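Flagella basal body P-ring formation protein flgA (Salmonella typhimurium, PDB 3TEE) takes part in assembly of the flagellar P ring in the periplasm, probably as a chaperone or modulator whose structural flexibility regulates the process. Local coordinates at residues Ala5-Trp10 with Val53-Arg58; Arg107-Leu110 with Gln114-Asp117; Trp139-Gly144 with Gly192-Asn197. All coordinates share one frame; numbering follows the deposited sequence.

In the fold
FlgA in its open form is elongated, and the three contacts follow one another along the chain, each closing before the next opens. Contact 1 sets the N-terminal helix on an antiparallel sheet. The centre of contact 2 lies about 7 Å from the centre of the chain; a glycerol, probably from the crystallisation liquor, bonds there to O of T108, about 4 Å from the side chain of L110. Contact 3 belongs to the sheet of the C-terminal part. Centres of contacts 1 and 2 are about 29 Å apart, those of 2 and 3 about 24 Å. Contacts 1 and 3, about 49 Å between centres, lie on opposite sides of the chain's centre. No two contacts touch.

Contact 1 of 3, residues Ala5-Trp10 with Val53-Arg58; sequences AQLTTW and VNVVAR
L7 and W10, one turn apart on helix 2-14, both reach V55 on strand 53-59, a small case of helix-on-sheet packing in which V55 receives both residues that segment 5-10 sends across. The backbones stand well apart, with CA of L7 and CA of V55 9.2 Å from each other, and side chains span the distance.

The interaction between the segments is apolar throughout; no hydrogen bond crosses it. The two branches of V55 divide the work. CG1 meets L7 at the end of the leucine, CD2 of L7 lying 4.1 Å from CG1 of V55, and the two side chains run past each other in opposite directions. The other methyl, CG2, goes to the tryptophan. This division follows from the valine torsion: with chi1 at 173°, CG1 stands trans to the backbone N while CG2 sits beside it, and the two methyls diverge toward different neighbours.

The backbones make their own hydrogen bonds, apart from this contact. Within the helix, N of W10 donates to O of Q6 at 2.8 Å, while the strand pairs on one edge with strand 62-79, V55 bonding to L66, and on the other with strand 40-42.

More of the apolar layer comes from outside the two segments. F41 touches L7 and meets the ring of W10 with planes at about 60°, and F11 of the same helix adds to the cover over V55. The indole approaches the valine obliquely, its CZ3 4.3 Å from CG2 of V55.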
ATOM      1  N   ALA A   5       4.337  -4.053 -32.790  1.00 28.13           N
ATOM      2  CA  ALA A   5       3.773  -2.692 -32.726  1.00 28.48           C
ATOM      3  C   ALA A   5       2.474  -2.693 -31.866  1.00 30.18           C
ATOM      4  O   ALA A   5       2.271  -1.804 -31.053  1.00 27.68           O
ATOM      5  CB  ALA A   5       3.462  -2.206 -34.140  1.00 28.90           C
ATOM      6  N   GLN A   6       1.622  -3.711 -32.052  1.00 26.31           N
ATOM      7  CA  GLN A   6       0.372  -3.850 -31.303  1.00 25.70           C
ATOM      8  C   GLN A   6       0.649  -4.096 -29.832  1.00 27.45           C
ATOM      9  O   GLN A   6       0.073  -3.401 -28.997  1.00 27.57           O
ATOM     10  CB  GLN A   6      -0.465  -4.997 -31.895  1.00 26.74           C
ATOM     11  CG  GLN A   6      -1.043  -4.676 -33.276  1.00 33.95           C
ATOM     12  CD  GLN A   6      -1.865  -5.833 -33.834  1.00 45.15           C
ATOM     13  OE1 GLN A   6      -1.919  -6.905 -33.256  1.00 45.02           O
ATOM     14  NE2 GLN A   6      -2.497  -5.659 -34.980  1.00 34.56           N
ATOM     15  N   LEU A   7       1.537  -5.037 -29.502  1.00 26.08           N
ATOM     16  CA  LEU A   7       1.904  -5.275 -28.100  1.00 28.13           C
ATOM     17  C   LEU A   7       2.547  -4.041 -27.473  1.00 30.33           C
ATOM     18  O   LEU A   7       2.257  -3.760 -26.319  1.00 28.73           O
ATOM     19  CB  LEU A   7       2.850  -6.486 -27.935  1.00 29.01           C
ATOM     20  CG  LEU A   7       2.197  -7.873 -28.158  1.00 34.41           C
ATOM     21  CD1 LEU A   7       3.261  -8.923 -28.343  1.00 34.97           C
ATOM     22  CD2 LEU A   7       1.249  -8.239 -27.002  1.00 36.91           C
ATOM     23  N   THR A   8       3.436  -3.334 -28.215  1.00 27.97           N
ATOM     24  CA  THR A   8       4.093  -2.106 -27.715  1.00 27.69           C
ATOM     25  C   THR A   8       3.044  -1.034 -27.370  1.00 27.88           C
ATOM     26  O   THR A   8       3.107  -0.434 -26.290  1.00 25.67           O
ATOM     27  CB  THR A   8       5.166  -1.608 -28.712  1.00 32.30           C
ATOM     28  OG1 THR A   8       6.179  -2.627 -28.838  1.00 27.27           O
ATOM     29  CG2 THR A   8       5.788  -0.263 -28.276  1.00 28.72           C
ATOM     30  N   THR A   9       2.084  -0.811 -28.277  1.00 25.17           N
ATOM     31  CA  THR A   9       0.976   0.125 -28.046  1.00 25.61           C
ATOM     32  C   THR A   9       0.093  -0.378 -26.876  1.00 28.29           C
ATOM     33  O   THR A   9      -0.277   0.410 -26.001  1.00 25.62           O
ATOM     34  CB  THR A   9       0.170   0.366 -29.359  1.00 29.45           C
ATOM     35  OG1 THR A   9       1.018   1.026 -30.296  1.00 30.66           O
ATOM     36  CG2 THR A   9      -1.091   1.225 -29.135  1.00 26.80           C
ATOM     37  N   TRP A  10      -0.242  -1.677 -26.855  1.00 27.24           N
ATOM     38  CA  TRP A  10      -1.087  -2.198 -25.780  1.00 28.39           C
ATOM     39  C   TRP A  10      -0.446  -1.981 -24.388  1.00 29.51           C
ATOM     40  O   TRP A  10      -1.080  -1.375 -23.513  1.00 28.75           O
ATOM     41  CB  TRP A  10      -1.437  -3.674 -26.024  1.00 28.35           C
ATOM     42  CG  TRP A  10      -2.482  -4.222 -25.104  1.00 30.31           C
ATOM     43  CD1 TRP A  10      -3.826  -3.993 -25.156  1.00 34.17           C
ATOM     44  CD2 TRP A  10      -2.282  -5.223 -24.109  1.00 30.14           C
ATOM     45  NE1 TRP A  10      -4.473  -4.756 -24.209  1.00 34.52           N
ATOM     46  CE2 TRP A  10      -3.546  -5.504 -23.534  1.00 34.67           C
ATOM     47  CE3 TRP A  10      -1.146  -5.902 -23.626  1.00 31.46           C
ATOM     48  CZ2 TRP A  10      -3.718  -6.466 -22.532  1.00 33.57           C
ATOM     49  CZ3 TRP A  10      -1.315  -6.832 -22.602  1.00 33.38           C
ATOM     50  CH2 TRP A  10      -2.587  -7.093 -22.061  1.00 33.96           C
ATOM     51  N   VAL A  53       6.315 -11.376 -18.696  1.00 33.63           N
ATOM     52  CA  VAL A  53       4.893 -11.614 -18.480  1.00 33.18           C
ATOM     53  C   VAL A  53       4.308 -12.538 -19.534  1.00 34.09           C
ATOM     54  O   VAL A  53       4.851 -12.664 -20.628  1.00 32.97           O
ATOM     55  CB  VAL A  53       4.069 -10.300 -18.340  1.00 38.66           C
ATOM     56  CG1 VAL A  53       4.549  -9.434 -17.156  1.00 38.54           C
ATOM     57  CG2 VAL A  53       4.076  -9.496 -19.631  1.00 38.04           C
ATOM     58  N   ASN A  54       3.160 -13.138 -19.222  1.00 32.23           N
ATOM     59  CA  ASN A  54       2.469 -13.978 -20.186  1.00 33.51           C
ATOM     60  C   ASN A  54       1.278 -13.185 -20.707  1.00 37.05           C
ATOM     61  O   ASN A  54       0.560 -12.558 -19.925  1.00 37.02           O
ATOM     62  CB  ASN A  54       2.008 -15.305 -19.546  1.00 36.73           C
ATOM     63  CG  ASN A  54       3.164 -16.153 -19.035  1.00 57.13           C
ATOM     64  OD1 ASN A  54       4.149 -16.402 -19.736  1.00 49.40           O
ATOM     65  ND2 ASN A  54       3.066 -16.608 -17.792  1.00 54.34           N
ATOM     66  N   VAL A  55       1.097 -13.178 -22.024  1.00 32.77           N
ATOM     67  CA  VAL A  55      -0.029 -12.482 -22.655  1.00 31.31           C
ATOM     68  C   VAL A  55      -0.840 -13.504 -23.421  1.00 31.99           C
ATOM     69  O   VAL A  55      -0.277 -14.228 -24.243  1.00 31.55           O
ATOM     70  CB  VAL A  55       0.445 -11.353 -23.605  1.00 34.99           C
ATOM     71  CG1 VAL A  55      -0.730 -10.745 -24.391  1.00 34.19           C
ATOM     72  CG2 VAL A  55       1.199 -10.274 -22.841  1.00 35.02           C
ATOM     73  N   VAL A  56      -2.159 -13.505 -23.211  1.00 28.29           N
ATOM     74  CA  VAL A  56      -3.068 -14.343 -23.965  1.00 29.65           C
ATOM     75  C   VAL A  56      -3.457 -13.517 -25.204  1.00 33.89           C
ATOM     76  O   VAL A  56      -3.813 -12.347 -25.076  1.00 31.88           O
ATOM     77  CB  VAL A  56      -4.296 -14.799 -23.134  1.00 35.10           C
ATOM     78  CG1 VAL A  56      -5.300 -15.550 -24.014  1.00 35.01           C
ATOM     79  CG2 VAL A  56      -3.843 -15.686 -21.967  1.00 35.71           C
ATOM     80  N   ALA A  57      -3.314 -14.101 -26.394  1.00 31.04           N
ATOM     81  CA  ALA A  57      -3.672 -13.420 -27.644  1.00 30.13           C
ATOM     82  C   ALA A  57      -4.709 -14.283 -28.333  1.00 33.40           C
ATOM     83  O   ALA A  57      -4.432 -15.441 -28.681  1.00 31.53           O
ATOM     84  CB  ALA A  57      -2.442 -13.239 -28.530  1.00 29.45           C
ATOM     85  N   ARG A  58      -5.931 -13.754 -28.469  1.00 30.05           N
ATOM     86  CA  ARG A  58      -7.016 -14.530 -29.054  1.00 30.78           C
ATOM     87  C   ARG A  58      -7.338 -14.094 -30.457  1.00 33.48           C
ATOM     88  O   ARG A  58      -7.369 -12.904 -30.725  1.00 32.63           O
ATOM     89  CB  ARG A  58      -8.302 -14.421 -28.208  1.00 33.06           C
ATOM     90  CG  ARG A  58      -8.259 -15.165 -26.869  1.00 36.42           C
ATOM     91  CD  ARG A  58      -9.642 -15.085 -26.225  1.00 39.44           C
ATOM     92  NE  ARG A  58      -9.779 -15.919 -25.028  1.00 43.72           N
ATOM     93  CZ  ARG A  58      -9.357 -15.567 -23.821  1.00 52.15           C
ATOM     94  NH1 ARG A  58      -9.530 -16.379 -22.788  1.00 43.03           N
ATOM     95  NH2 ARG A  58      -8.742 -14.407 -23.638  1.00 41.89           N
TER

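Contact 2 of 3, residues Arg107-Leu110 with Gln114-Asp117; sequences RTVL and QIQD
The connection between strands 94-100 and 118-120 folds back on itself here, bringing the irregular segment 107-110 against a 3-10 turn that ends at Q114 and I115. Only three residues separate the segments, so this is a local closure. V109 is its centre: with its side chain turned toward the second segment, it is buried and packs against the stem of Q114 and a branch of I115.

CG1 of V109 does most of the touching. It lies 3.7 Å from CB of Q114, and the glutamine runs on alongside it, its CD 3.8 Å from the same CG1. The two side chains pass in opposite directions, the glutamine chain being extended beyond CG (chi2 -179°), which lays it along the valine methyl. Q114, an exposed residue, meets the valine with its aliphatic stem.

I115 comes to the same valine from the other residue of the turn. Its CG2 is 3.9 Å from CG1 of V109 and 4.1 Å from CG2 of V109, straddling both methyls as the side chains cross obliquely. A chi1 of 62° puts CG1 of I115 between the backbone N and carbonyl carbon, leaving the CG2 branch to face the valine while the longer arm leads away. No hydrogen bond joins the segments.

The backbone of V109 is tied to V77 of strand 62-79 and to V130, and its side chain also rests on V77. On the other segment, I115 packs on I135 of strand 135-137, while the backbone of D117 pairs with A138 just beyond that strand.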
ATOM      1  N   ARG A 107       7.525  -4.914  -4.370  1.00 41.04           N
ATOM      2  CA  ARG A 107       6.669  -3.933  -3.707  1.00 41.54           C
ATOM      3  C   ARG A 107       7.348  -2.558  -3.479  1.00 41.73           C
ATOM      4  O   ARG A 107       7.228  -1.976  -2.399  1.00 40.93           O
ATOM      5  CB  ARG A 107       6.088  -4.503  -2.395  1.00 45.95           C
ATOM      6  CG  ARG A 107       5.045  -5.614  -2.614  1.00 62.36           C
ATOM      7  CD  ARG A 107       4.680  -6.292  -1.305  1.00 74.53           C
ATOM      8  NE  ARG A 107       3.741  -5.497  -0.512  1.00 84.95           N
ATOM      9  CZ  ARG A 107       3.667  -5.523   0.815  1.00104.29           C
ATOM     10  NH1 ARG A 107       4.493  -6.291   1.518  1.00 90.70           N
ATOM     11  NH2 ARG A 107       2.781  -4.769   1.451  1.00 96.89           N
ATOM     12  N   THR A 108       8.056  -2.052  -4.498  1.00 36.05           N
ATOM     13  CA  THR A 108       8.655  -0.718  -4.411  1.00 35.28           C
ATOM     14  C   THR A 108       7.493   0.258  -4.548  1.00 37.24           C
ATOM     15  O   THR A 108       6.639   0.088  -5.432  1.00 35.74           O
ATOM     16  CB  THR A 108       9.711  -0.487  -5.521  1.00 37.48           C
ATOM     17  OG1 THR A 108      10.796  -1.382  -5.311  1.00 32.36           O
ATOM     18  CG2 THR A 108      10.239   0.968  -5.549  1.00 36.49           C
ATOM     19  N   VAL A 109       7.477   1.291  -3.699  1.00 32.45           N
ATOM     20  CA  VAL A 109       6.469   2.342  -3.760  1.00 32.55           C
ATOM     21  C   VAL A 109       6.688   3.153  -5.051  1.00 38.20           C
ATOM     22  O   VAL A 109       7.814   3.566  -5.335  1.00 35.46           O
ATOM     23  CB  VAL A 109       6.492   3.242  -2.494  1.00 36.11           C
ATOM     24  CG1 VAL A 109       5.479   4.377  -2.623  1.00 36.78           C
ATOM     25  CG2 VAL A 109       6.224   2.427  -1.229  1.00 35.35           C
ATOM     26  N   LEU A 110       5.620   3.367  -5.835  1.00 36.85           N
ATOM     27  CA  LEU A 110       5.749   4.118  -7.085  1.00 38.65           C
ATOM     28  C   LEU A 110       5.166   5.514  -6.974  1.00 46.82           C
ATOM     29  O   LEU A 110       5.643   6.456  -7.621  1.00 46.99           O
ATOM     30  CB  LEU A 110       5.096   3.357  -8.255  1.00 38.79           C
ATOM     31  CG  LEU A 110       5.584   1.933  -8.517  1.00 42.18           C
ATOM     32  CD1 LEU A 110       4.811   1.306  -9.655  1.00 42.64           C
ATOM     33  CD2 LEU A 110       7.101   1.883  -8.771  1.00 40.62           C
ATOM     34  N   GLN A 114       1.669   7.427  -1.359  1.00 52.95           N
ATOM     35  CA  GLN A 114       1.671   6.219  -0.511  1.00 53.38           C
ATOM     36  C   GLN A 114       2.610   6.342   0.711  1.00 57.51           C
ATOM     37  O   GLN A 114       2.466   5.560   1.648  1.00 58.97           O
ATOM     38  CB  GLN A 114       2.090   4.959  -1.309  1.00 54.60           C
ATOM     39  CG  GLN A 114       1.305   4.630  -2.590  1.00 63.97           C
ATOM     40  CD  GLN A 114       1.834   3.353  -3.223  1.00 76.26           C
ATOM     41  OE1 GLN A 114       1.788   2.279  -2.603  1.00 77.00           O
ATOM     42  NE2 GLN A 114       2.378   3.431  -4.465  1.00 48.17           N
ATOM     43  N   ILE A 115       3.604   7.260   0.676  1.00 52.22           N
ATOM     44  CA  ILE A 115       4.573   7.438   1.768  1.00 51.56           C
ATOM     45  C   ILE A 115       4.219   8.559   2.763  1.00 57.08           C
ATOM     46  O   ILE A 115       5.017   8.889   3.641  1.00 56.07           O
ATOM     47  CB  ILE A 115       6.084   7.363   1.344  1.00 53.51           C
ATOM     48  CG1 ILE A 115       6.507   8.456   0.338  1.00 52.58           C
ATOM     49  CG2 ILE A 115       6.435   5.981   0.811  1.00 53.99           C
ATOM     50  CD1 ILE A 115       6.654   9.918   0.897  1.00 55.77           C
ATOM     51  N   GLN A 116       3.014   9.141   2.623  1.00 56.27           N
ATOM     52  CA  GLN A 116       2.510  10.164   3.541  1.00 57.82           C
ATOM     53  C   GLN A 116       2.292   9.504   4.909  1.00 60.83           C
ATOM     54  O   GLN A 116       1.726   8.415   4.981  1.00 61.52           O
ATOM     55  CB  GLN A 116       1.204  10.778   3.011  1.00 60.40           C
ATOM     56  CG  GLN A 116       1.419  11.766   1.859  1.00 77.55           C
ATOM     57  CD  GLN A 116       0.131  12.411   1.402  1.00 98.37           C
ATOM     58  OE1 GLN A 116      -0.742  12.772   2.205  1.00 95.93           O
ATOM     59  NE2 GLN A 116      -0.000  12.604   0.099  1.00 88.44           N
ATOM     60  N   ASP A 117       2.836  10.103   5.967  1.00 57.83           N
ATOM     61  CA  ASP A 117       2.793   9.558   7.337  1.00 58.49           C
ATOM     62  C   ASP A 117       3.448   8.160   7.513  1.00 58.08           C
ATOM     63  O   ASP A 117       3.114   7.436   8.453  1.00 57.99           O
ATOM     64  CB  ASP A 117       1.380   9.637   7.964  1.00 61.91           C
ATOM     65  CG  ASP A 117       1.092  10.983   8.585  1.00 77.58           C
ATOM     66  OD1 ASP A 117       1.604  11.244   9.695  1.00 79.40           O
ATOM     67  OD2 ASP A 117       0.382  11.792   7.944  1.00 85.87           O
TER

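Contact 3 of 3, residues Trp139-Gly144 with Gly192-Asn197; sequences WRVKAG and GNILIN
R140 and V141 form a classic beta bulge opposite A168, and both bulge residues touch the segment that runs into strand 194-197. They send their side chains to different parts of G192-N197, R140 onto the glycine backbone and V141 into the apolar interior.

R140 lays one face of its guanidinium over G192, whose CA stands 3.7 Å above the group's plane, over its centre. A bend at chi2 (63°) folds the arginine chain back over the glycine, with CG of R140 also 3.7 Å from CA of G192. The direction a CB would take from G192 runs into CZ of R140, so this close cover relies on the bare backbone, and the positive phi (80°) also suits glycine.

V141 reaches the second segment through CG2, which is 3.5 Å from the carbonyl O of G192 and 4.0 Å from CD1 of I194. The valine and isoleucine cross at about a right angle. V188 of strand 183-188 touches both, and R140 as well, while A174 and V176 cover I194 from strand 173-178.

The chemistry is divided accordingly. NE of R140 lies 3.4 Å from N of G192, but both are donors and no bond forms; NE instead donates to O of S190. That bond probably helps to hold the guanidinium flat over the glycine, so NE spends its hydrogen on S190 while a face of the group packs on G192.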
ATOM      1  N   TRP A 139       2.574   6.164  14.265  1.00 50.47           N
ATOM      2  CA  TRP A 139       1.709   5.870  15.407  1.00 50.38           C
ATOM      3  C   TRP A 139       0.904   7.118  15.741  1.00 56.20           C
ATOM      4  O   TRP A 139       1.490   8.143  16.095  1.00 58.66           O
ATOM      5  CB  TRP A 139       2.519   5.432  16.632  1.00 48.36           C
ATOM      6  CG  TRP A 139       3.409   4.230  16.457  1.00 48.02           C
ATOM      7  CD1 TRP A 139       4.671   4.082  16.950  1.00 50.52           C
ATOM      8  CD2 TRP A 139       3.064   2.973  15.849  1.00 47.38           C
ATOM      9  NE1 TRP A 139       5.134   2.814  16.693  1.00 49.76           N
ATOM     10  CE2 TRP A 139       4.174   2.117  16.006  1.00 50.91           C
ATOM     11  CE3 TRP A 139       1.911   2.476  15.218  1.00 49.21           C
ATOM     12  CZ2 TRP A 139       4.168   0.792  15.552  1.00 50.60           C
ATOM     13  CZ3 TRP A 139       1.914   1.170  14.740  1.00 50.81           C
ATOM     14  CH2 TRP A 139       3.043   0.350  14.887  1.00 51.22           C
ATOM     15  N   ARG A 140      -0.428   7.055  15.606  1.00 51.06           N
ATOM     16  CA  ARG A 140      -1.290   8.182  15.989  1.00 51.03           C
ATOM     17  C   ARG A 140      -1.364   8.188  17.521  1.00 55.05           C
ATOM     18  O   ARG A 140      -1.368   9.248  18.150  1.00 56.55           O
ATOM     19  CB  ARG A 140      -2.696   8.049  15.359  1.00 50.35           C
ATOM     20  CG  ARG A 140      -3.656   9.219  15.642  1.00 56.03           C
ATOM     21  CD  ARG A 140      -3.183  10.544  15.063  1.00 62.89           C
ATOM     22  NE  ARG A 140      -3.869  11.706  15.642  1.00 62.19           N
ATOM     23  CZ  ARG A 140      -3.469  12.359  16.730  1.00 78.40           C
ATOM     24  NH1 ARG A 140      -2.401  11.951  17.402  1.00 68.90           N
ATOM     25  NH2 ARG A 140      -4.142  13.415  17.159  1.00 71.42           N
ATOM     26  N   VAL A 141      -1.346   6.985  18.108  1.00 48.36           N
ATOM     27  CA  VAL A 141      -1.372   6.784  19.545  1.00 47.95           C
ATOM     28  C   VAL A 141      -0.100   6.024  19.929  1.00 49.88           C
ATOM     29  O   VAL A 141       0.227   5.017  19.301  1.00 48.95           O
ATOM     30  CB  VAL A 141      -2.694   6.054  19.940  1.00 51.23           C
ATOM     31  CG1 VAL A 141      -2.576   5.330  21.262  1.00 50.91           C
ATOM     32  CG2 VAL A 141      -3.872   7.022  19.950  1.00 50.89           C
ATOM     33  N   LYS A 142       0.627   6.527  20.928  1.00 47.43           N
ATOM     34  CA  LYS A 142       1.851   5.881  21.411  1.00 48.22           C
ATOM     35  C   LYS A 142       1.667   5.327  22.817  1.00 52.72           C
ATOM     36  O   LYS A 142       0.931   5.916  23.594  1.00 53.41           O
ATOM     37  CB  LYS A 142       3.049   6.851  21.370  1.00 51.05           C
ATOM     38  CG  LYS A 142       3.401   7.315  19.947  1.00 58.90           C
ATOM     39  CD  LYS A 142       4.433   8.430  19.958  1.00 72.17           C
ATOM     40  CE  LYS A 142       4.721   8.925  18.559  1.00 90.26           C
ATOM     41  NZ  LYS A 142       5.560  10.151  18.565  1.00101.09           N
ATOM     42  N   ALA A 143       2.338   4.204  23.146  1.00 49.66           N
ATOM     43  CA  ALA A 143       2.280   3.587  24.467  1.00 50.41           C
ATOM     44  C   ALA A 143       2.670   4.613  25.555  1.00 55.44           C
ATOM     45  O   ALA A 143       3.661   5.330  25.397  1.00 55.13           O
ATOM     46  CB  ALA A 143       3.199   2.379  24.513  1.00 50.93           C
ATOM     47  N   GLY A 144       1.834   4.731  26.587  1.00 51.27           N
ATOM     48  CA  GLY A 144       2.046   5.650  27.704  1.00 51.37           C
ATOM     49  C   GLY A 144       1.356   6.996  27.564  1.00 56.82           C
ATOM     50  O   GLY A 144       1.271   7.755  28.532  1.00 58.48           O
ATOM     51  N   GLY A 192      -6.716  10.880  17.356  1.00 64.22           N
ATOM     52  CA  GLY A 192      -5.996  10.157  18.399  1.00 62.47           C
ATOM     53  C   GLY A 192      -6.905   9.641  19.502  1.00 63.17           C
ATOM     54  O   GLY A 192      -6.430   9.305  20.590  1.00 61.76           O
ATOM     55  N   ASN A 193      -8.228   9.595  19.234  1.00 58.35           N
ATOM     56  CA  ASN A 193      -9.218   9.083  20.184  1.00 57.58           C
ATOM     57  C   ASN A 193      -9.383   7.586  19.956  1.00 57.85           C
ATOM     58  O   ASN A 193      -9.135   7.093  18.854  1.00 57.48           O
ATOM     59  CB  ASN A 193     -10.584   9.769  19.990  1.00 58.44           C
ATOM     60  CG  ASN A 193     -10.601  11.271  20.149  1.00 72.90           C
ATOM     61  OD1 ASN A 193      -9.965  11.847  21.042  1.00 65.03           O
ATOM     62  ND2 ASN A 193     -11.399  11.930  19.320  1.00 62.91           N
ATOM     63  N   ILE A 194      -9.844   6.874  20.984  1.00 51.51           N
ATOM     64  CA  ILE A 194     -10.096   5.444  20.924  1.00 49.37           C
ATOM     65  C   ILE A 194     -11.608   5.271  20.873  1.00 52.26           C
ATOM     66  O   ILE A 194     -12.301   5.631  21.829  1.00 50.45           O
ATOM     67  CB  ILE A 194      -9.456   4.758  22.159  1.00 51.97           C
ATOM     68  CG1 ILE A 194      -7.944   5.115  22.337  1.00 52.02           C
ATOM     69  CG2 ILE A 194      -9.780   3.255  22.239  1.00 51.56           C
ATOM     70  CD1 ILE A 194      -7.029   4.995  21.202  1.00 54.14           C
ATOM     71  N   LEU A 195     -12.118   4.729  19.757  1.00 50.12           N
ATOM     72  CA  LEU A 195     -13.558   4.564  19.566  1.00 51.21           C
ATOM     73  C   LEU A 195     -14.051   3.160  19.847  1.00 53.81           C
ATOM     74  O   LEU A 195     -13.480   2.183  19.359  1.00 50.66           O
ATOM     75  CB  LEU A 195     -14.015   5.029  18.159  1.00 51.67           C
ATOM     76  CG  LEU A 195     -13.550   6.415  17.675  1.00 57.21           C
ATOM     77  CD1 LEU A 195     -14.007   6.675  16.230  1.00 57.72           C
ATOM     78  CD2 LEU A 195     -14.037   7.544  18.597  1.00 59.59           C
ATOM     79  N   ILE A 196     -15.133   3.077  20.632  1.00 51.79           N
ATOM     80  CA  ILE A 196     -15.815   1.834  20.989  1.00 52.82           C
ATOM     81  C   ILE A 196     -17.274   1.963  20.548  1.00 61.54           C
ATOM     82  O   ILE A 196     -17.915   2.968  20.852  1.00 61.21           O
ATOM     83  CB  ILE A 196     -15.711   1.510  22.515  1.00 55.47           C
ATOM     84  CG1 ILE A 196     -14.247   1.397  22.979  1.00 54.49           C
ATOM     85  CG2 ILE A 196     -16.524   0.250  22.879  1.00 55.86           C
ATOM     86  CD1 ILE A 196     -14.038   1.215  24.488  1.00 55.25           C
ATOM     87  N   ASN A 197     -17.792   0.949  19.837  1.00 62.18           N
ATOM     88  CA  ASN A 197     -19.184   0.890  19.386  1.00 63.97           C
ATOM     89  C   ASN A 197     -19.883  -0.273  20.091  1.00 71.53           C
ATOM     90  O   ASN A 197     -19.453  -1.420  19.944  1.00 71.99           O
ATOM     91  CB  ASN A 197     -19.254   0.734  17.866  1.00 67.17           C
ATOM     92  CG  ASN A 197     -18.875   1.982  17.112  1.00103.13           C
ATOM     93  OD1 ASN A 197     -19.589   2.994  17.123  1.00101.59           O
ATOM     94  ND2 ASN A 197     -17.750   1.929  16.413  1.00 97.18           N
TER